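Local coordinates for cell wall surface anchor family protein (Streptococcus agalactiae serogroup V, PDB 3PF2) that forms, as the major pilin, the shaft of the type 1 pilus on the group B streptococcal surface, here as its calcium-binding C-terminal part of two Ig-like domains, at residues Leu33-Pro38 against Glu45-Thr50; Lys60-Ile65 against Tyr78-Pro83; Phe186-Ser191 against Leu240-Asp245; Ser291-Ser294 against Lys298-Asp301. All blocks are in the same frame, centred on the assembly; numbering follows the deposited sequence. Where two conformers were deposited one is given.

Interaction 1: Leu33-Pro38 against Glu45-Thr50; sequences LKSTIP and EKFEIT. With CA (calcium ion), chain C.
Phe47 and Ile49 reach across the interior of an Ig-like sandwich to Leu33, Ser35 and Ile37 of the facing sheet. No hydrogen bond joins the two segments. The CA atoms of Leu33 and Ile49 stand 8.9 Å apart, a spacing filled by side chains. At the start of 45-50, Glu45 turns to a calcium ion instead. Glu45 OE1 binds the calcium at 2.4 Å, while Glu45 OE2 stays 4.1 Å from the calcium and takes the backbone N-H of Lys164. One carboxylate oxygen thus serves the metal and the other the loop around it. Asp159, Thr161, Asp163, Ala165 and Asn167 also bind this ion. Two residues on, Phe47 has CG anti to the backbone N (chi1 -163°), which carries the ring across to the facing segment. CZ of Phe47 meets CD1 of Ile37 at 3.7 Å, on an oblique approach. OG of Ser35 lies at the ring edge, 3.9 Å from CZ of Phe47. Ser35 OG donates to Thr36 O at 2.8 Å, so the polar atom beside the ring has a partner in its own segment. Ile49 follows on the same side of its strand. CG2 of Ile49 touches CD2 of Leu33 at 3.9 Å, and the two side chains run alongside, pointing opposite ways. Strand 132-140 pairs with 29-35 and supplies Leu132 and Ile134 to the layer. Strand 155-159 adds Leu156 beside Ser35, Phe47 and Ile49. Phe95 of strand 90-95 meets Phe47 ring to ring, edge-to-face.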
loop_
_atom_site.group_PDB
_atom_site.type_symbol
_atom_site.label_atom_id
_atom_site.label_comp_id
_atom_site.label_asym_id
_atom_site.label_seq_id
_atom_site.Cartn_x
_atom_site.Cartn_y
_atom_site.Cartn_z
ATOM N N LEU A 33 -1.577 2.989 -12.908
ATOM C CA LEU A 33 -0.662 3.737 -13.770
ATOM C C LEU A 33 -1.494 4.276 -14.914
ATOM O O LEU A 33 -2.208 3.518 -15.586
ATOM C CB LEU A 33 0.438 2.822 -14.314
ATOM C CG LEU A 33 1.611 2.337 -13.437
ATOM C CD1 LEU A 33 1.287 2.175 -11.957
ATOM C CD2 LEU A 33 2.329 1.102 -14.008
ATOM N N LYS A 34 -1.416 5.579 -15.148
ATOM C CA LYS A 34 -2.345 6.225 -16.057
ATOM C C LYS A 34 -1.586 7.029 -17.088
ATOM O O LYS A 34 -0.666 7.738 -16.736
ATOM C CB LYS A 34 -3.281 7.174 -15.296
ATOM C CG LYS A 34 -4.045 6.507 -14.140
ATOM C CD LYS A 34 -4.370 7.532 -13.025
ATOM C CE LYS A 34 -5.359 8.626 -13.494
ATOM N NZ LYS A 34 -5.653 9.620 -12.414
ATOM N N SER A 35 -1.999 6.947 -18.351
ATOM C CA SER A 35 -1.405 7.788 -19.394
ATOM C C SER A 35 -2.473 8.249 -20.349
ATOM O O SER A 35 -3.366 7.490 -20.695
ATOM C CB SER A 35 -0.380 6.995 -20.208
ATOM O OG SER A 35 0.234 7.835 -21.179
ATOM N N THR A 36 -2.369 9.486 -20.805
ATOM C CA THR A 36 -3.149 9.886 -21.969
ATOM C C THR A 36 -2.611 9.165 -23.213
ATOM O O THR A 36 -1.452 8.752 -23.260
ATOM C CB THR A 36 -3.158 11.419 -22.191
ATOM O OG1 THR A 36 -1.825 11.875 -22.453
ATOM C CG2 THR A 36 -3.689 12.139 -20.971
ATOM N N ILE A 37 -3.485 8.989 -24.195
ATOM C CA ILE A 37 -3.130 8.322 -25.444
ATOM C C ILE A 37 -3.470 9.270 -26.593
ATOM O O ILE A 37 -4.578 9.787 -26.647
ATOM C CB ILE A 37 -3.896 6.974 -25.602
ATOM C CG1 ILE A 37 -3.493 5.960 -24.525
ATOM C CG2 ILE A 37 -3.698 6.396 -26.995
ATOM C CD1 ILE A 37 -2.002 5.560 -24.496
ATOM N N PRO A 38 -2.511 9.511 -27.515
ATOM C CA PRO A 38 -2.841 10.305 -28.705
ATOM C C PRO A 38 -3.527 9.478 -29.792
ATOM O O PRO A 38 -3.325 8.261 -29.860
ATOM C CB PRO A 38 -1.470 10.778 -29.188
ATOM C CG PRO A 38 -0.543 9.695 -28.767
ATOM C CD PRO A 38 -1.085 9.151 -27.465
ATOM N N GLU A 45 6.918 4.309 -32.040
ATOM C CA GLU A 45 7.949 3.278 -32.166
ATOM C C GLU A 45 8.396 2.689 -30.821
ATOM O O GLU A 45 9.167 1.720 -30.788
ATOM C CB GLU A 45 9.155 3.837 -32.946
ATOM C CG GLU A 45 8.766 4.493 -34.275
ATOM C CD GLU A 45 9.965 4.994 -35.067
ATOM O OE1 GLU A 45 10.956 5.421 -34.442
ATOM O OE2 GLU A 45 9.911 4.969 -36.325
ATOM N N LYS A 46 7.907 3.281 -29.723
ATOM C CA LYS A 46 8.173 2.795 -28.375
ATOM C C LYS A 46 7.091 3.317 -27.434
ATOM O O LYS A 46 6.630 4.450 -27.569
ATOM C CB LYS A 46 9.540 3.273 -27.872
ATOM C CG LYS A 46 10.031 2.546 -26.618
ATOM C CD LYS A 46 11.236 3.219 -25.970
ATOM C CE LYS A 46 12.480 3.158 -26.845
ATOM N NZ LYS A 46 12.848 1.776 -27.285
ATOM N N PHE A 47 6.679 2.475 -26.492
ATOM C CA PHE A 47 5.755 2.907 -25.448
ATOM C C PHE A 47 5.996 1.933 -24.303
ATOM O O PHE A 47 5.376 0.873 -24.222
ATOM C CB PHE A 47 4.311 2.862 -25.956
ATOM C CG PHE A 47 3.341 3.652 -25.116
ATOM C CD1 PHE A 47 2.916 4.910 -25.527
ATOM C CD2 PHE A 47 2.835 3.121 -23.932
ATOM C CE1 PHE A 47 2.016 5.651 -24.763
ATOM C CE2 PHE A 47 1.934 3.849 -23.160
ATOM C CZ PHE A 47 1.522 5.114 -23.579
ATOM N N GLU A 48 6.933 2.299 -23.441
ATOM C CA GLU A 48 7.424 1.413 -22.393
ATOM C C GLU A 48 7.307 2.092 -21.042
ATOM O O GLU A 48 7.781 3.223 -20.860
ATOM C CB GLU A 48 8.889 1.048 -22.641
ATOM C CG GLU A 48 9.142 0.153 -23.845
ATOM C CD GLU A 48 10.617 -0.095 -24.101
ATOM O OE1 GLU A 48 11.453 0.380 -23.301
ATOM O OE2 GLU A 48 10.947 -0.770 -25.104
ATOM N N ILE A 49 6.689 1.390 -20.097
ATOM C CA ILE A 49 6.493 1.917 -18.752
ATOM C C ILE A 49 7.390 1.182 -17.771
ATOM O O ILE A 49 7.445 -0.040 -17.783
ATOM C CB ILE A 49 5.002 1.849 -18.364
ATOM C CG1 ILE A 49 4.248 2.979 -19.087
ATOM C CG2 ILE A 49 4.822 1.945 -16.827
ATOM C CD1 ILE A 49 2.751 2.939 -18.987
ATOM N N THR A 50 8.108 1.934 -16.941
ATOM C CA THR A 50 8.973 1.346 -15.914
ATOM C C THR A 50 8.594 1.905 -14.534
ATOM O O THR A 50 8.528 3.118 -14.350
ATOM C CB THR A 50 10.454 1.649 -16.183
ATOM O OG1 THR A 50 10.819 1.109 -17.467
ATOM C CG2 THR A 50 11.335 1.042 -15.104
HETATM CA CA CA C . 11.410 7.642 -33.614
#

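Interaction 2: Lys60-Ile65 against Tyr78-Pro83; sequences KSVGKI and YTIDEP
Val62 faces Ile80 with their CA atoms 8.3 Å apart, and no hydrogen bond links the two segments directly. This is sheet-on-sheet packing in an Ig-like sandwich. Strand 57-67 belongs to one sheet, and strand 78-81 is one of the two edge strands of the other. A classic beta bulge precedes the contact, where Lys60 and Ser61 both face Ala137. Val62 and Ile80 then meet tip to tip, with CD1 of Ile80 3.8 Å from CB of Val62. Further along, Ile65 lays its CD1 methyl over one face of Tyr78. This CH-pi contact measures 3.6 Å from CD1 of Ile65 to the centroid of the Tyr78 ring, 17° off the ring normal. CG of Tyr78 sits between its backbone N and carbonyl carbon (chi1 67°), with the ring reaching across to strand 57-67. Two waters lie in the plane of the ring at its OH and link it to the backbone. Face packing and water bonds together probably help to hold the ring in this orientation. One water donates to Gly63 O at 2.9 Å and bonds Tyr78 OH at 2.6 Å. The other bonds the same OH and accepts from the backbone N of Ile65 at 3.0 Å.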
loop_
_atom_site.group_PDB
_atom_site.type_symbol
_atom_site.label_atom_id
_atom_site.label_comp_id
_atom_site.label_asym_id
_atom_site.label_seq_id
_atom_site.Cartn_x
_atom_site.Cartn_y
_atom_site.Cartn_z
ATOM N N LYS A 60 2.384 -7.753 -6.720
ATOM C CA LYS A 60 1.620 -9.007 -6.783
ATOM C C LYS A 60 1.316 -9.426 -8.209
ATOM O O LYS A 60 1.589 -10.561 -8.589
ATOM C CB LYS A 60 0.317 -8.938 -5.981
ATOM C CG LYS A 60 0.503 -8.910 -4.476
ATOM C CD LYS A 60 1.210 -10.171 -3.969
ATOM C CE LYS A 60 1.739 -9.960 -2.556
ATOM N NZ LYS A 60 2.310 -11.228 -1.999
ATOM N N SER A 61 0.736 -8.517 -8.989
ATOM C CA SER A 61 0.338 -8.822 -10.364
ATOM C C SER A 61 -0.075 -7.560 -11.078
ATOM O O SER A 61 -0.295 -6.523 -10.440
ATOM C CB SER A 61 -0.859 -9.792 -10.374
ATOM O OG SER A 61 -1.918 -9.274 -9.592
ATOM N N VAL A 62 -0.177 -7.647 -12.405
ATOM C CA VAL A 62 -0.804 -6.604 -13.204
ATOM C C VAL A 62 -2.210 -7.076 -13.567
ATOM O O VAL A 62 -2.409 -8.249 -13.926
ATOM C CB VAL A 62 0.006 -6.283 -14.486
ATOM C CG1 VAL A 62 -0.705 -5.235 -15.337
ATOM C CG2 VAL A 62 1.451 -5.825 -14.135
ATOM N N GLY A 63 -3.179 -6.165 -13.474
ATOM C CA GLY A 63 -4.581 -6.472 -13.713
ATOM C C GLY A 63 -5.000 -6.270 -15.155
ATOM O O GLY A 63 -4.199 -6.438 -16.077
ATOM N N LYS A 64 -6.259 -5.891 -15.349
ATOM C CA LYS A 64 -6.800 -5.763 -16.690
ATOM C C LYS A 64 -6.504 -4.363 -17.241
ATOM O O LYS A 64 -7.013 -3.372 -16.724
ATOM C CB LYS A 64 -8.300 -6.046 -16.668
ATOM C CG LYS A 64 -8.849 -6.528 -17.995
ATOM C CD LYS A 64 -10.261 -7.118 -17.878
ATOM C CE LYS A 64 -11.302 -6.034 -17.643
ATOM N NZ LYS A 64 -12.693 -6.581 -17.705
ATOM N N ILE A 65 -5.693 -4.300 -18.297
ATOM C CA ILE A 65 -5.313 -3.018 -18.914
ATOM C C ILE A 65 -6.408 -2.530 -19.859
ATOM O O ILE A 65 -6.847 -3.281 -20.738
ATOM C CB ILE A 65 -3.929 -3.107 -19.609
ATOM C CG1 ILE A 65 -2.858 -3.480 -18.581
ATOM C CG2 ILE A 65 -3.577 -1.796 -20.339
ATOM C CD1 ILE A 65 -1.437 -3.479 -19.103
ATOM N N TYR A 78 0.918 -6.272 -25.362
ATOM C CA TYR A 78 1.962 -5.843 -24.428
ATOM C C TYR A 78 2.626 -7.025 -23.732
ATOM O O TYR A 78 2.065 -8.121 -23.696
ATOM C CB TYR A 78 1.374 -4.877 -23.378
ATOM C CG TYR A 78 0.370 -5.506 -22.410
ATOM C CD1 TYR A 78 0.811 -6.162 -21.261
ATOM C CD2 TYR A 78 -1.003 -5.428 -22.635
ATOM C CE1 TYR A 78 -0.073 -6.739 -20.375
ATOM C CE2 TYR A 78 -1.923 -6.008 -21.721
ATOM C CZ TYR A 78 -1.434 -6.660 -20.603
ATOM O OH TYR A 78 -2.291 -7.246 -19.686
ATOM N N THR A 79 3.808 -6.794 -23.168
ATOM C CA THR A 79 4.504 -7.785 -22.346
ATOM C C THR A 79 4.890 -7.216 -20.982
ATOM O O THR A 79 5.070 -6.005 -20.816
ATOM C CB THR A 79 5.784 -8.342 -23.031
ATOM O OG1 THR A 79 6.808 -7.343 -23.033
ATOM C CG2 THR A 79 5.490 -8.781 -24.465
ATOM N N ILE A 80 5.035 -8.107 -20.015
ATOM C CA ILE A 80 5.373 -7.738 -18.656
ATOM C C ILE A 80 6.725 -8.326 -18.253
ATOM O O ILE A 80 7.004 -9.503 -18.512
ATOM C CB ILE A 80 4.265 -8.235 -17.696
ATOM C CG1 ILE A 80 3.010 -7.367 -17.846
ATOM C CG2 ILE A 80 4.764 -8.292 -16.246
ATOM C CD1 ILE A 80 1.733 -8.056 -17.369
ATOM N N ASP A 81 7.560 -7.496 -17.627
ATOM C CA ASP A 81 8.761 -7.947 -16.952
ATOM C C ASP A 81 8.552 -7.661 -15.465
ATOM O O ASP A 81 8.520 -6.499 -15.051
ATOM C CB ASP A 81 9.983 -7.199 -17.502
ATOM C CG ASP A 81 11.293 -7.733 -16.965
ATOM O OD1 ASP A 81 11.447 -8.969 -16.840
ATOM O OD2 ASP A 81 12.184 -6.913 -16.677
ATOM N N GLU A 82 8.374 -8.713 -14.663
ATOM C CA GLU A 82 8.002 -8.538 -13.251
ATOM C C GLU A 82 9.173 -8.119 -12.364
ATOM O O GLU A 82 10.325 -8.438 -12.662
ATOM C CB GLU A 82 7.360 -9.816 -12.702
ATOM C CG GLU A 82 6.071 -10.195 -13.387
ATOM C CD GLU A 82 5.812 -11.701 -13.405
ATOM O OE1 GLU A 82 6.090 -12.386 -12.394
ATOM O OE2 GLU A 82 5.312 -12.196 -14.440
ATOM N N PRO A 83 8.884 -7.398 -11.260
ATOM C CA PRO A 83 9.881 -7.016 -10.261
ATOM C C PRO A 83 10.549 -8.238 -9.654
ATOM O O PRO A 83 9.869 -9.214 -9.344
ATOM C CB PRO A 83 9.035 -6.331 -9.177
ATOM C CG PRO A 83 7.885 -5.801 -9.890
ATOM C CD PRO A 83 7.572 -6.789 -10.977
HETATM O O HOH W 1 -2.118 -8.053 -17.192
HETATM O O HOH W 2 -4.786 -6.810 -19.723
#

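Interaction 3: Phe186-Ser191 against Leu240-Asp245; sequences FVKKDS and LKSHTD
The strand that carries the isopeptide lysine of the Prealbumin-like domain meets the loop that follows strand 239-241, Lys188 against Ser242. The CA atoms of Lys188 and Ser242 stand 6.5 Å apart, with no hydrogen bond between the segments. CB of Lys188 packs against CB of Ser242 at 3.8 Å, and OG of Ser242 lies 4.0 Å from the same CB of Lys188. Only the root of the lysine takes part. Its CG is anti to the backbone N (chi1 -175°), and bends at chi2 and chi4 lead the rest of the chain away from Ser242. NZ of Lys188 is covalently joined to CG of Asn316, and it makes a weak 3.4 Å hydrogen bond to Lys189 O. The serine hydroxyl is also held, by Leu197 O and by the backbone N of Ala200. Both polar ends therefore have partners beyond this contact, and what joins the segments is carbon packing. A looser touch brings CG2 of Val187 to 4.2 Å from Asp245 O. Asp245 OD1 is hydrogen-bonded to OG1 of Thr247. Glu272 of strand 266-274 also touches Lys188. A lysine on the first strand linked to an asparagine on the last, beside an acidic residue, is typical of Cna B-type (IgG-rev) pilin domains.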
loop_
_atom_site.group_PDB
_atom_site.type_symbol
_atom_site.label_atom_id
_atom_site.label_comp_id
_atom_site.label_asym_id
_atom_site.label_seq_id
_atom_site.Cartn_x
_atom_site.Cartn_y
_atom_site.Cartn_z
ATOM N N PHE A 186 2.887 -1.059 23.651
ATOM C CA PHE A 186 2.168 -1.234 24.899
ATOM C C PHE A 186 3.116 -1.642 26.017
ATOM O O PHE A 186 4.156 -2.257 25.776
ATOM C CB PHE A 186 1.156 -2.372 24.766
ATOM C CG PHE A 186 0.155 -2.174 23.675
ATOM C CD1 PHE A 186 -0.968 -1.390 23.900
ATOM C CD2 PHE A 186 0.344 -2.763 22.430
ATOM C CE1 PHE A 186 -1.922 -1.193 22.887
ATOM C CE2 PHE A 186 -0.600 -2.575 21.393
ATOM C CZ PHE A 186 -1.735 -1.788 21.630
ATOM N N VAL A 187 2.709 -1.351 27.245
ATOM C CA VAL A 187 3.382 -1.905 28.421
ATOM C C VAL A 187 2.336 -2.310 29.459
ATOM O O VAL A 187 1.404 -1.539 29.765
ATOM C CB VAL A 187 4.467 -0.942 28.985
ATOM C CG1 VAL A 187 3.869 0.404 29.403
ATOM C CG2 VAL A 187 5.217 -1.619 30.133
ATOM N N LYS A 188 2.464 -3.543 29.958
ATOM C CA LYS A 188 1.517 -4.105 30.918
ATOM C C LYS A 188 2.063 -3.902 32.325
ATOM O O LYS A 188 3.198 -4.260 32.601
ATOM C CB LYS A 188 1.299 -5.596 30.652
ATOM C CG LYS A 188 0.215 -6.255 31.535
ATOM C CD LYS A 188 -1.185 -5.759 31.175
ATOM C CE LYS A 188 -2.280 -6.454 31.987
ATOM N NZ LYS A 188 -2.223 -6.108 33.447
ATOM N N LYS A 189 1.248 -3.318 33.194
ATOM C CA LYS A 189 1.673 -2.998 34.555
ATOM C C LYS A 189 0.590 -3.368 35.563
ATOM O O LYS A 189 -0.527 -3.730 35.191
ATOM C CB LYS A 189 2.021 -1.500 34.679
ATOM C CG LYS A 189 3.205 -1.048 33.815
ATOM C CD LYS A 189 3.561 0.409 34.111
ATOM C CE LYS A 189 4.661 0.912 33.202
ATOM N NZ LYS A 189 5.122 2.270 33.660
ATOM N N ASP A 190 0.931 -3.294 36.848
ATOM C CA ASP A 190 -0.054 -3.446 37.915
ATOM C C ASP A 190 -0.853 -2.151 38.082
ATOM O O ASP A 190 -0.594 -1.171 37.386
ATOM C CB ASP A 190 0.636 -3.844 39.232
ATOM C CG ASP A 190 1.628 -2.785 39.740
ATOM O OD1 ASP A 190 1.973 -1.833 39.008
ATOM O OD2 ASP A 190 2.062 -2.914 40.907
ATOM N N SER A 191 -1.789 -2.125 39.025
ATOM C CA SER A 191 -2.758 -1.025 39.111
ATOM C C SER A 191 -2.152 0.329 39.483
ATOM O O SER A 191 -2.689 1.375 39.105
ATOM C CB SER A 191 -3.908 -1.371 40.066
ATOM O OG SER A 191 -3.450 -1.459 41.400
ATOM N N LEU A 240 -1.828 -11.519 21.168
ATOM C CA LEU A 240 -0.560 -10.931 21.601
ATOM C C LEU A 240 -0.303 -11.231 23.074
ATOM O O LEU A 240 -1.216 -11.637 23.791
ATOM C CB LEU A 240 -0.572 -9.417 21.365
ATOM C CG LEU A 240 -0.906 -8.942 19.944
ATOM C CD1 LEU A 240 -0.996 -7.419 19.900
ATOM C CD2 LEU A 240 0.132 -9.442 18.954
ATOM N N LYS A 241 0.937 -11.031 23.514
ATOM C CA LYS A 241 1.358 -11.404 24.863
ATOM C C LYS A 241 2.335 -10.358 25.398
ATOM O O LYS A 241 3.174 -9.856 24.656
ATOM C CB LYS A 241 2.019 -12.791 24.779
ATOM C CG LYS A 241 2.746 -13.331 25.981
ATOM C CD LYS A 241 3.385 -14.695 25.644
ATOM C CE LYS A 241 4.836 -14.556 25.162
ATOM N NZ LYS A 241 5.320 -15.744 24.383
ATOM N N SER A 242 2.237 -10.018 26.680
ATOM C CA SER A 242 3.265 -9.162 27.257
ATOM C C SER A 242 4.516 -9.982 27.585
ATOM O O SER A 242 4.425 -11.100 28.127
ATOM C CB SER A 242 2.759 -8.381 28.482
ATOM O OG SER A 242 2.343 -9.243 29.522
ATOM N N HIS A 243 5.667 -9.419 27.228
ATOM C CA HIS A 243 6.978 -10.013 27.499
ATOM C C HIS A 243 7.322 -9.807 28.984
ATOM O O HIS A 243 6.609 -9.109 29.715
ATOM C CB HIS A 243 8.020 -9.396 26.552
ATOM C CG HIS A 243 9.401 -9.981 26.666
ATOM N ND1 HIS A 243 9.635 -11.338 26.759
ATOM C CD2 HIS A 243 10.620 -9.391 26.667
ATOM C CE1 HIS A 243 10.936 -11.557 26.832
ATOM N NE2 HIS A 243 11.556 -10.393 26.780
ATOM N N THR A 244 8.409 -10.421 29.433
ATOM C CA THR A 244 8.789 -10.371 30.845
ATOM C C THR A 244 9.161 -8.970 31.345
ATOM O O THR A 244 9.325 -8.773 32.547
ATOM C CB THR A 244 9.944 -11.346 31.125
ATOM O OG1 THR A 244 11.026 -11.063 30.233
ATOM C CG2 THR A 244 9.487 -12.775 30.906
ATOM N N ASP A 245 9.312 -8.014 30.420
ATOM C CA ASP A 245 9.523 -6.596 30.756
ATOM C C ASP A 245 8.227 -5.788 30.612
ATOM O O ASP A 245 8.242 -4.553 30.630
ATOM C CB ASP A 245 10.648 -5.977 29.895
ATOM C CG ASP A 245 10.369 -6.053 28.397
ATOM O OD1 ASP A 245 9.253 -6.451 27.999
ATOM O OD2 ASP A 245 11.277 -5.719 27.602
#

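Interaction 4: Ser291-Ser294 against Lys298-Asp301; sequences SQTS and KPTD
Gln292 and Pro299 form the tight part of this loop contact, between strands 286-290 and 312-316 of the Prealbumin-like domain. Residues 291-294 make a type I beta turn, and an ST turn lies within it, OG of Ser291 accepting from the backbone N of Thr293 at 3.1 Å. The turn presents Gln292 to the second segment. CG of the buried Pro299 lies 3.4 Å from Gln292 O and 3.7 Å from Gln292 CG, where the side chains pass at a slant. Gln292 is fully extended (chi1 and chi2 both near 180°), which carries its amide past the proline to Thr300. There the fit is looser and nearer the solvent. NE2 of Gln292 comes no nearer than 3.9 Å to Thr300 CG2, the two side chains lying at about a right angle, and Thr293 CG2 stays 4.5 Å from Pro299 CD. Thr293, Thr300 and Lys298 are all exposed. Pro299 O takes a hydrogen bond from Lys148 NZ. Ser294 OG bonds Gly183 O and also accepts from the backbone N of Ser291, at 2.8 Å and nearly straight (173°).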
loop_
_atom_site.group_PDB
_atom_site.type_symbol
_atom_site.label_atom_id
_atom_site.label_comp_id
_atom_site.label_asym_id
_atom_site.label_seq_id
_atom_site.Cartn_x
_atom_site.Cartn_y
_atom_site.Cartn_z
ATOM N N SER A 291 -1.988 5.798 14.720
ATOM C CA SER A 291 -1.892 7.100 14.046
ATOM C C SER A 291 -0.545 7.208 13.349
ATOM O O SER A 291 0.241 6.268 13.354
ATOM C CB SER A 291 -1.997 8.221 15.077
ATOM O OG SER A 291 -0.816 8.276 15.880
ATOM N N GLN A 292 -0.251 8.371 12.776
ATOM C CA GLN A 292 1.068 8.570 12.190
ATOM C C GLN A 292 2.198 8.394 13.215
ATOM O O GLN A 292 3.288 7.923 12.874
ATOM C CB GLN A 292 1.160 9.956 11.557
ATOM C CG GLN A 292 2.521 10.223 10.920
ATOM C CD GLN A 292 2.610 11.588 10.295
ATOM O OE1 GLN A 292 2.182 12.574 10.873
ATOM N NE2 GLN A 292 3.161 11.645 9.096
ATOM N N THR A 293 1.922 8.742 14.469
ATOM C CA THR A 293 2.970 8.845 15.483
ATOM C C THR A 293 2.821 7.870 16.656
ATOM O O THR A 293 3.413 8.078 17.722
ATOM C CB THR A 293 3.087 10.300 16.033
ATOM O OG1 THR A 293 1.825 10.703 16.607
ATOM C CG2 THR A 293 3.473 11.268 14.918
ATOM N N SER A 294 2.059 6.800 16.463
ATOM C CA SER A 294 1.812 5.847 17.557
ATOM C C SER A 294 2.884 4.761 17.662
ATOM O O SER A 294 2.837 3.918 18.559
ATOM C CB SER A 294 0.396 5.229 17.430
ATOM O OG SER A 294 0.188 4.664 16.146
ATOM N N LYS A 298 8.744 10.406 14.859
ATOM C CA LYS A 298 9.022 11.236 13.683
ATOM C C LYS A 298 9.240 10.409 12.394
ATOM O O LYS A 298 10.340 10.380 11.837
ATOM C CB LYS A 298 10.196 12.182 13.984
ATOM C CG LYS A 298 9.881 13.204 15.078
ATOM C CD LYS A 298 10.989 14.267 15.234
ATOM C CE LYS A 298 10.647 15.256 16.362
ATOM N NZ LYS A 298 11.655 16.356 16.500
ATOM N N PRO A 299 8.175 9.740 11.905
ATOM C CA PRO A 299 8.368 8.843 10.761
ATOM C C PRO A 299 8.829 9.529 9.486
ATOM O O PRO A 299 9.460 8.879 8.658
ATOM C CB PRO A 299 6.980 8.219 10.551
ATOM C CG PRO A 299 6.049 9.143 11.223
ATOM C CD PRO A 299 6.788 9.689 12.403
ATOM N N THR A 300 8.530 10.814 9.328
ATOM C CA THR A 300 8.902 11.531 8.099
ATOM C C THR A 300 10.410 11.704 7.994
ATOM O O THR A 300 10.930 11.941 6.905
ATOM C CB THR A 300 8.259 12.936 7.994
ATOM O OG1 THR A 300 8.720 13.763 9.071
ATOM C CG2 THR A 300 6.751 12.844 8.027
ATOM N N ASP A 301 11.099 11.581 9.125
ATOM C CA ASP A 301 12.538 11.856 9.208
ATOM C C ASP A 301 13.423 10.609 9.078
ATOM O O ASP A 301 14.640 10.727 8.905
ATOM C CB ASP A 301 12.859 12.581 10.528
ATOM C CG ASP A 301 12.168 13.937 10.647
ATOM O OD1 ASP A 301 11.686 14.482 9.640
ATOM O OD2 ASP A 301 12.103 14.461 11.768
#

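Overall arrangement
The four contacts follow one another along the chain, each closing before the next opens. Interactions 1 and 2 share the N-terminal Ig-like sandwich. Their centres are about 14 Å apart, strands 46-52 and 57-67 are consecutive, and each contact joins the same two five-stranded sheets. Interactions 3 and 4 belong to the Prealbumin-like domain, with centres about 23 Å apart and nearest atoms about 7 Å apart. The pairs lie on opposite sides of the chain's centre, and the centres of interactions 1 and 3 are about 53 Å apart. The fragment is thus elongated, with a calcium site beside interaction 1 and an isopeptide bond at interaction 3, consistent with a pilus shaft subunit.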